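Local coordinates for protein LbaCas13a H328A (C2c2) (Lachnospiraceae bacterium NK4A179, PDB 5WLH) that binds precursor CRISPR RNA and, as an RNA-guided Cas13a nuclease, cleaves RNA, probably preferring adenine sites, at residues S571-D575 with F576-K580; M627-H630 with E631-M635; A891-I894 with S895-A898. All blocks are in the same frame, centred on the assembly; numbering follows the deposited sequence.

Contact 1: S571-D575 with F576-K580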
# COMPACT_ATOMS: atom_id res chain seq x y z
N SER A 571 36.43 12.95 8.91
CA SER A 571 36.94 14.03 9.74
C SER A 571 36.28 14.07 11.11
O SER A 571 36.85 14.64 12.04
CB SER A 571 36.74 15.38 9.04
OG SER A 571 35.40 15.82 9.14
N LEU A 572 35.11 13.47 11.27
CA LEU A 572 34.44 13.42 12.56
C LEU A 572 34.92 12.26 13.43
O LEU A 572 34.46 12.13 14.57
CB LEU A 572 32.92 13.31 12.36
CG LEU A 572 32.27 14.38 11.49
CD1 LEU A 572 30.85 13.97 11.19
CD2 LEU A 572 32.31 15.73 12.18
N TRP A 573 35.82 11.42 12.92
CA TRP A 573 36.22 10.20 13.60
C TRP A 573 37.72 10.16 13.89
O TRP A 573 38.26 9.09 14.19
CB TRP A 573 35.81 8.98 12.78
CG TRP A 573 34.33 8.87 12.64
CD1 TRP A 573 33.54 9.51 11.72
CD2 TRP A 573 33.45 8.08 13.45
NE1 TRP A 573 32.22 9.17 11.91
CE2 TRP A 573 32.14 8.29 12.96
CE3 TRP A 573 33.64 7.21 14.53
CZ2 TRP A 573 31.02 7.67 13.52
CZ3 TRP A 573 32.52 6.60 15.09
CH2 TRP A 573 31.23 6.83 14.58
N THR A 574 38.40 11.31 13.80
CA THR A 574 39.85 11.33 14.02
C THR A 574 40.21 10.91 15.44
O THR A 574 41.32 10.41 15.67
CB THR A 574 40.40 12.73 13.73
OG1 THR A 574 39.85 13.65 14.68
CG2 THR A 574 40.02 13.17 12.33
N ASP A 575 39.31 11.10 16.40
CA ASP A 575 39.54 10.76 17.80
C ASP A 575 39.03 9.38 18.18
O ASP A 575 39.06 9.02 19.37
CB ASP A 575 38.87 11.81 18.70
CG ASP A 575 37.36 11.61 18.80
OD1 ASP A 575 36.73 11.29 17.76
OD2 ASP A 575 36.81 11.76 19.91
N PHE A 576 38.56 8.58 17.21
CA PHE A 576 37.94 7.30 17.53
C PHE A 576 38.98 6.19 17.47
O PHE A 576 39.66 6.04 16.45
CB PHE A 576 36.80 6.98 16.55
CG PHE A 576 35.96 5.80 16.95
CD1 PHE A 576 35.01 5.91 17.96
CD2 PHE A 576 36.12 4.58 16.33
CE1 PHE A 576 34.24 4.83 18.33
CE2 PHE A 576 35.34 3.49 16.70
CZ PHE A 576 34.41 3.62 17.70
N PRO A 577 39.11 5.39 18.52
CA PRO A 577 40.17 4.36 18.55
C PRO A 577 39.78 3.12 17.75
O PRO A 577 39.46 2.05 18.29
CB PRO A 577 40.31 4.08 20.05
CG PRO A 577 38.92 4.28 20.58
CD PRO A 577 38.31 5.39 19.75
N PHE A 578 39.82 3.25 16.42
CA PHE A 578 39.47 2.13 15.55
C PHE A 578 40.36 0.93 15.81
O PHE A 578 39.90 -0.22 15.74
CB PHE A 578 39.59 2.55 14.08
CG PHE A 578 38.44 3.37 13.60
CD1 PHE A 578 37.18 2.80 13.41
CD2 PHE A 578 38.60 4.72 13.33
CE1 PHE A 578 36.12 3.56 12.96
CE2 PHE A 578 37.54 5.49 12.88
CZ PHE A 578 36.30 4.91 12.69
N ASP A 579 41.64 1.17 16.11
CA ASP A 579 42.57 0.06 16.26
C ASP A 579 42.31 -0.74 17.53
O ASP A 579 42.67 -1.91 17.58
CB ASP A 579 44.00 0.58 16.23
CG ASP A 579 44.46 0.90 14.81
OD1 ASP A 579 43.93 0.28 13.87
OD2 ASP A 579 45.33 1.77 14.65
N LYS A 580 41.67 -0.13 18.54
CA LYS A 580 41.23 -0.91 19.69
C LYS A 580 40.26 -2.00 19.27
O LYS A 580 40.28 -3.10 19.83
CB LYS A 580 40.60 0.01 20.74
CG LYS A 580 39.83 -0.75 21.81
CD LYS A 580 39.25 0.15 22.89
CE LYS A 580 38.57 -0.71 23.97
NZ LYS A 580 38.36 0.00 25.27
O HOH W 1 40.48 7.32 14.50
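The backbone from Trp-573 to Phe-576 folds into a type I beta turn, closed where Phe-576 N donates to Trp-573 O at 3.1 Å and 162°. A second, tighter reversal follows at once: Pro-577 is the centre of an inverse gamma turn, in which Phe-578 N reaches Phe-576 O at 2.8 Å. A water lies 2.9 Å from Trp-573 O and also near Phe-576 O, bridging the two carbonyls. The two turns gather Trp-573 and Phe-576 with Phe-578, at the start of helix 578-581. Trp-573 and Phe-576 point the same way and meet T-shaped, the edge of the six-membered indole ring directed at the phenyl face, with ring planes at 81° and centroids of Trp-573 and Phe-576 5.2 Å apart. Having CG anti to the backbone N (chi1 -170°) swings the Phe-576 ring alongside the indole, and its opposite face receives Pro-577 CD. A flat, wholly apolar ring suits this slot, touched on both faces. Cutting Phe-576 back to an alanine is likely to leave the indole edge without its aromatic face and one face of Phe-578 uncovered. Trp-573 NE1, buried, is satisfied by Phe-567 O. Phe-578 completes the cluster: its ring has Phe-576 CD2 over its centre, and its edge atom CE2 lies 3.9 Å from Trp-573 CB.

Contact 2: M627-H630 with E631-M635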
# COMPACT_ATOMS: atom_id res chain seq x y z
N MET A 627 30.62 3.11 18.11
CA MET A 627 30.29 4.05 17.05
C MET A 627 28.97 4.74 17.32
O MET A 627 28.83 5.95 17.09
CB MET A 627 30.27 3.35 15.70
CG MET A 627 31.64 3.03 15.16
SD MET A 627 31.56 2.23 13.55
CE MET A 627 31.33 3.63 12.44
N PHE A 628 27.98 4.00 17.82
CA PHE A 628 26.72 4.63 18.20
C PHE A 628 26.94 5.68 19.28
O PHE A 628 26.44 6.81 19.17
CB PHE A 628 25.70 3.60 18.68
CG PHE A 628 24.40 4.23 19.09
CD1 PHE A 628 23.49 4.65 18.12
CD2 PHE A 628 24.08 4.42 20.42
CE1 PHE A 628 22.30 5.24 18.49
CE2 PHE A 628 22.89 5.00 20.80
CZ PHE A 628 22.00 5.42 19.82
N GLU A 629 27.66 5.33 20.34
CA GLU A 629 27.90 6.32 21.39
C GLU A 629 28.62 7.53 20.83
O GLU A 629 28.30 8.67 21.17
CB GLU A 629 28.68 5.71 22.55
CG GLU A 629 29.00 6.74 23.63
CD GLU A 629 29.55 6.11 24.89
OE1 GLU A 629 30.25 5.09 24.76
OE2 GLU A 629 29.30 6.66 25.99
N HIS A 630 29.60 7.30 19.94
CA HIS A 630 30.31 8.42 19.34
C HIS A 630 29.36 9.33 18.58
O HIS A 630 29.47 10.55 18.65
CB HIS A 630 31.40 7.88 18.41
CG HIS A 630 32.35 8.93 17.90
ND1 HIS A 630 32.17 9.57 16.70
CD2 HIS A 630 33.49 9.44 18.43
CE1 HIS A 630 33.15 10.43 16.51
NE2 HIS A 630 33.96 10.37 17.55
N GLU A 631 28.38 8.74 17.89
CA GLU A 631 27.42 9.56 17.15
C GLU A 631 26.46 10.29 18.08
O GLU A 631 26.08 11.43 17.79
CB GLU A 631 26.67 8.68 16.14
CG GLU A 631 27.60 8.16 15.07
CD GLU A 631 26.96 8.11 13.70
OE1 GLU A 631 26.06 7.26 13.50
OE2 GLU A 631 27.37 8.90 12.82
N THR A 632 26.04 9.66 19.18
CA THR A 632 25.17 10.37 20.12
C THR A 632 25.86 11.61 20.67
O THR A 632 25.21 12.62 20.94
CB THR A 632 24.73 9.49 21.30
OG1 THR A 632 25.86 9.17 22.14
CG2 THR A 632 24.07 8.22 20.84
N GLU A 633 27.19 11.55 20.81
CA GLU A 633 27.91 12.68 21.38
C GLU A 633 27.84 13.92 20.50
O GLU A 633 28.05 15.03 21.00
CB GLU A 633 29.36 12.29 21.65
CG GLU A 633 29.53 11.53 22.97
CD GLU A 633 30.81 10.73 23.03
OE1 GLU A 633 31.65 10.88 22.11
OE2 GLU A 633 30.99 9.97 24.00
N ARG A 634 27.52 13.78 19.21
CA ARG A 634 27.45 14.96 18.37
C ARG A 634 26.04 15.52 18.23
O ARG A 634 25.88 16.61 17.67
CB ARG A 634 28.06 14.67 16.98
CG ARG A 634 27.40 13.61 16.13
CD ARG A 634 28.20 13.36 14.84
NE ARG A 634 28.09 14.48 13.91
CZ ARG A 634 27.83 14.37 12.61
NH1 ARG A 634 27.69 13.17 12.05
NH2 ARG A 634 27.74 15.46 11.85
N MET A 635 25.03 14.86 18.80
CA MET A 635 23.64 15.21 18.49
C MET A 635 23.27 16.61 18.96
O MET A 635 22.58 17.35 18.25
CB MET A 635 22.69 14.18 19.10
CG MET A 635 22.81 12.80 18.45
SD MET A 635 22.79 12.89 16.64
CE MET A 635 21.09 13.40 16.36
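Glu-631, His-630 and Thr-632 lie in the C-terminal part of the alpha helix 621-632, and each meets its neighbours along the helix differently. Glu-631 N donates to Met-627 O at 2.9 Å, an ordinary i to i+4 bond, and the aliphatic CG of Glu-631 rests on that same oxygen at 3.2 Å. Beyond CG the chain bends and carries the carboxylate off the helix, where OE1 joins Arg-911 in a salt bridge and accepts from Tyr-907 OH; a buried acid is thus supplied with both a countercharge and a hydroxyl. Thr-632 uses its two branches separately. With chi1 at 68°, OG1 sits between the backbone N and the carbonyl carbon, from where it donates to Glu-629 O at 2.7 Å. That oxygen also receives Glu-633 N at 3.1 Å, so two donors grip it. The methyl CG2 goes the other way, over one face of Phe-628, 3.8 Å from the ring centroid and 25° off the normal: a CH-pi contact. His-630 has CB 3.2 Å from Glu-631 N, and its O takes a weak bond from Glu-633 N at 3.3 Å. With CG anti to the backbone N (chi1 -171°) the imidazole is sent outward from the helix; NE2 is held by Asp-575, and the ring stacks with Trp-573. On the exposed flank Glu-629 and Glu-633 bring like charges together, their OE2 atoms 4.2 Å apart, which probably makes this edge mildly unfavourable unless solvent screens it. A type I turn from Thr-632 to Met-635 leads on to helix 635-645. Helix 621-632 lies between the aromatic loop before helix 578-581, which meets His-630, and helix 891-898, which meets Phe-628 and Thr-632, while helix 960-974 touches Glu-631, Arg-634 and Met-635.

Contact 3: A891-I894 with S895-A898; sequences AGLI and SRVA
The guanidinium of Arg-896 lays one face over the peptide group that joins Gly-892 to Leu-893. Gly-892 O lies 3.5 Å above its plane and Leu-893 N 3.6 Å, both toward the rim; NH1 is the nitrogen nearer the oxygen, whereas NH2 comes closer to the amide nitrogen. A bend at chi3 (-69°) turns the side chain back along the helix to reach this position. NE forms a salt bridge with Asp-962 of helix 960-974, which probably fixes the orientation of the plane. With Arg-896 in this conformation, a beta carbon at Gly-892 would run into NH1, so glycine lets the guanidinium lie this close. All this happens on a single short alpha helix, 891-898, whose i to i+4 bonds tie its two turns together: Val-897 N to Leu-893 O at 2.9 Å and 165°, Ala-898 N to Ile-894 O at 3.0 Å, and a weak one from Arg-896 N to Gly-892 O at 3.3 Å. Ser-895 adds to the last acceptor, its short side chain folding back so that OG donates to Gly-892 O from 3.1 Å. Leu-893 and Val-897 take the buried side. Leu-893 CD1 approaches Val-897 CG2 at 4.1 Å, a loose i to i+4 contact between branched chains that also pack on Val-966 of helix 960-974. Toward helix 621-632, Val-897 touches Phe-628, Ile-894 lies against Glu-629 and Thr-632, and Ala-898 meets Ser-625.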
# COMPACT_ATOMS: atom_id res chain seq x y z
N ALA A 891 21.65 9.52 27.32
CA ALA A 891 22.38 8.80 28.37
C ALA A 891 21.94 7.34 28.49
O ALA A 891 22.76 6.42 28.42
CB ALA A 891 22.22 9.54 29.70
N GLY A 892 20.63 7.11 28.65
CA GLY A 892 20.16 5.75 28.85
C GLY A 892 20.25 4.89 27.60
O GLY A 892 20.60 3.71 27.66
N LEU A 893 19.97 5.49 26.45
CA LEU A 893 19.98 4.73 25.20
C LEU A 893 21.36 4.14 24.90
O LEU A 893 21.46 3.04 24.34
CB LEU A 893 19.54 5.63 24.05
CG LEU A 893 19.33 4.96 22.70
CD1 LEU A 893 18.34 3.81 22.83
CD2 LEU A 893 18.87 6.00 21.69
N ILE A 894 22.42 4.85 25.27
CA ILE A 894 23.78 4.39 24.97
C ILE A 894 24.01 3.01 25.56
O ILE A 894 24.44 2.08 24.86
CB ILE A 894 24.81 5.41 25.48
CG1 ILE A 894 24.68 6.73 24.71
CG2 ILE A 894 26.22 4.85 25.36
CD1 ILE A 894 25.38 7.90 25.40
N SER A 895 23.73 2.84 26.85
CA SER A 895 23.96 1.53 27.47
C SER A 895 23.04 0.47 26.90
O SER A 895 23.42 -0.71 26.82
CB SER A 895 23.81 1.62 29.00
OG SER A 895 22.49 2.01 29.37
N ARG A 896 21.83 0.85 26.48
CA ARG A 896 20.91 -0.15 25.95
C ARG A 896 21.35 -0.62 24.57
O ARG A 896 21.23 -1.81 24.26
CB ARG A 896 19.49 0.40 25.95
CG ARG A 896 18.95 0.58 27.37
CD ARG A 896 17.44 0.76 27.41
NE ARG A 896 17.01 2.03 26.84
CZ ARG A 896 16.95 3.19 27.50
NH1 ARG A 896 17.32 3.26 28.78
NH2 ARG A 896 16.53 4.29 26.88
N VAL A 897 21.88 0.28 23.74
CA VAL A 897 22.43 -0.15 22.45
C VAL A 897 23.67 -1.01 22.66
O VAL A 897 23.89 -1.98 21.93
CB VAL A 897 22.73 1.07 21.56
CG1 VAL A 897 23.56 0.65 20.34
CG2 VAL A 897 21.42 1.70 21.14
N ALA A 898 24.49 -0.68 23.66
CA ALA A 898 25.68 -1.49 23.93
C ALA A 898 25.30 -2.94 24.19
O ALA A 898 25.99 -3.86 23.73
CB ALA A 898 26.45 -0.91 25.12

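Overall arrangement
The three contacts form a row with helix 621-632 in the middle. Contact 2 touches both others, whereas contacts 1 and 3 stay about 11 Å apart at their nearest atoms. Contact 2 is the most buried, contact 1 evenly split, and contact 3 the most exposed. In contact 1, a loop, the buried part is an aromatic cluster shaped by turns; contacts 2 and 3 rest on regular helical bonding, each with a side-chain hydroxyl donating to a carbonyl three residues back. Their seams differ: contact 1 meets contact 2 through the Asp-575 to His-630 bond and ring packing, while contacts 2 and 3 join largely by packing, Phe-628 on Leu-893 and Val-897, Ile-894 against Thr-632 and Glu-629.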